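Local coordinates for adenosine monophosphate-protein transferase (Thermoplasma acidophilum, PDB 1RLH), which is of unknown function but belongs to the adenosine-specific kinase family and may transfer an adenosine monophosphate group to proteins, at residues V79-E84 and V96-N101. Numbering follows the deposited sequence.
Sequences VKACIE and VILIRN
Cys82 of helix 76-89 lays its thiol on the backbone of strand 94-100 between Val96 and Leu98, two alternate residues that both face the helix. Followed outward, its side chain first meets the strand at CB, which stands 4.0 Å from the carbonyl O of Val96. With SG anti to its own carbonyl carbon (chi1 -74°), the sulfur then reaches further over the strand, coming within 3.5 Å of Val96 O and 3.8 Å of the backbone N of Leu98. The same SG has a methyl of Val96 near one side, CG1 at 4.2 Å, and the isobutyl group of Leu98 near another, with Leu98 CG at 3.9 Å. Ala81, the preceding residue of the helix, puts its CB against the end of the leucine branch. That pair is tight: Ala81 CB and Leu98 CD1 are only 3.3 Å apart, closer than usual for two methyl carbons.

The axes of the two short segments pass 8.1 Å apart and run nearly antiparallel, at 154°, so the helix packs lengthwise along the middle strand of a five-stranded antiparallel sheet. Strand 94-100 is held there by backbone hydrogen bonds on both edges, pairing Val96 with Gly59 and Leu98 with Gly57 on one, Ile97 with Ile30 and Ile99 with Asn28 on the other. Ile97 and Ile99 point to the other face of the sheet, where helix 104-115 packs on them. Pro24, in a loop, touches both Ala81 and Leu98.

The small Ala81 and Cys82 side chains are consistent with the short axis separation, and the contact is buried, its side chains meeting through van der Waals contacts of thiol and aliphatic carbons while the sulfur also lies close to polar backbone atoms.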
# COMPACT_ATOMS: atom_id res chain seq x y z
N VAL A 79 -5.59 -10.30 -3.68
CA VAL A 79 -4.27 -10.68 -3.20
C VAL A 79 -3.23 -10.48 -4.31
O VAL A 79 -2.16 -9.93 -4.06
CB VAL A 79 -4.23 -12.16 -2.74
CG1 VAL A 79 -2.79 -12.58 -2.45
CG2 VAL A 79 -5.08 -12.34 -1.48
N LYS A 80 -3.56 -10.91 -5.52
CA LYS A 80 -2.65 -10.76 -6.65
C LYS A 80 -2.37 -9.29 -6.95
O LYS A 80 -1.26 -8.92 -7.32
CB LYS A 80 -3.21 -11.44 -7.90
CG LYS A 80 -3.25 -12.95 -7.80
CD LYS A 80 -3.84 -13.58 -9.06
CE LYS A 80 -4.01 -15.07 -8.88
NZ LYS A 80 -2.74 -15.72 -8.46
N ALA A 81 -3.39 -8.45 -6.80
CA ALA A 81 -3.23 -7.03 -7.05
C ALA A 81 -2.31 -6.43 -5.98
O ALA A 81 -1.48 -5.58 -6.29
CB ALA A 81 -4.58 -6.33 -7.03
N CYS A 82 -2.46 -6.88 -4.73
CA CYS A 82 -1.61 -6.38 -3.64
C CYS A 82 -0.15 -6.76 -3.87
O CYS A 82 0.76 -5.97 -3.63
CB CYS A 82 -2.06 -6.94 -2.29
SG CYS A 82 -3.57 -6.22 -1.65
N ILE A 83 0.07 -7.99 -4.33
CA ILE A 83 1.42 -8.45 -4.60
C ILE A 83 2.03 -7.61 -5.72
O ILE A 83 3.17 -7.15 -5.60
CB ILE A 83 1.42 -9.95 -5.02
CG1 ILE A 83 1.04 -10.81 -3.81
CG2 ILE A 83 2.79 -10.35 -5.55
CD1 ILE A 83 0.79 -12.28 -4.15
N GLU A 84 1.27 -7.40 -6.79
CA GLU A 84 1.76 -6.61 -7.91
C GLU A 84 2.08 -5.18 -7.48
O GLU A 84 3.09 -4.61 -7.90
CB GLU A 84 0.72 -6.61 -9.04
CG GLU A 84 1.03 -5.71 -10.24
CD GLU A 84 2.32 -6.06 -10.97
OE1 GLU A 84 2.87 -7.16 -10.74
OE2 GLU A 84 2.79 -5.23 -11.78
N VAL A 96 0.27 -2.85 1.39
CA VAL A 96 -0.84 -2.49 0.52
C VAL A 96 -2.03 -3.36 0.88
O VAL A 96 -1.91 -4.58 0.97
CB VAL A 96 -0.50 -2.75 -0.98
CG1 VAL A 96 -1.73 -2.49 -1.84
CG2 VAL A 96 0.65 -1.85 -1.43
N ILE A 97 -3.17 -2.73 1.11
CA ILE A 97 -4.38 -3.45 1.45
C ILE A 97 -5.47 -3.08 0.45
O ILE A 97 -5.61 -1.91 0.08
CB ILE A 97 -4.87 -3.08 2.88
CG1 ILE A 97 -3.83 -3.48 3.92
CG2 ILE A 97 -6.20 -3.77 3.17
CD1 ILE A 97 -4.10 -2.91 5.31
N LEU A 98 -6.20 -4.08 -0.03
CA LEU A 98 -7.30 -3.84 -0.97
C LEU A 98 -8.53 -4.47 -0.35
O LEU A 98 -8.50 -5.63 0.06
CB LEU A 98 -7.00 -4.48 -2.33
CG LEU A 98 -6.06 -3.69 -3.25
CD1 LEU A 98 -5.70 -4.52 -4.46
CD2 LEU A 98 -6.74 -2.40 -3.68
N ILE A 99 -9.61 -3.70 -0.27
CA ILE A 99 -10.85 -4.19 0.32
C ILE A 99 -12.03 -3.92 -0.60
O ILE A 99 -12.19 -2.83 -1.12
CB ILE A 99 -11.13 -3.52 1.68
CG1 ILE A 99 -9.94 -3.71 2.61
CG2 ILE A 99 -12.39 -4.13 2.31
CD1 ILE A 99 -10.00 -2.86 3.87
N ARG A 100 -12.87 -4.94 -0.78
CA ARG A 100 -14.05 -4.82 -1.62
C ARG A 100 -15.26 -5.35 -0.86
O ARG A 100 -15.12 -6.20 0.01
CB ARG A 100 -13.83 -5.63 -2.91
CG ARG A 100 -15.03 -5.71 -3.82
CD ARG A 100 -14.77 -6.67 -4.98
NE ARG A 100 -13.84 -6.13 -5.96
CZ ARG A 100 -13.38 -6.81 -7.00
NH1 ARG A 100 -13.76 -8.07 -7.18
NH2 ARG A 100 -12.56 -6.24 -7.87
N ASN A 101 -16.44 -4.82 -1.17
CA ASN A 101 -17.66 -5.26 -0.52
C ASN A 101 -17.65 -4.99 0.98
O ASN A 101 -18.02 -5.85 1.78
CB ASN A 101 -17.88 -6.76 -0.76
CG ASN A 101 -18.07 -7.10 -2.23
OD1 ASN A 101 -18.16 -8.27 -2.60
ND2 ASN A 101 -18.13 -6.07 -3.07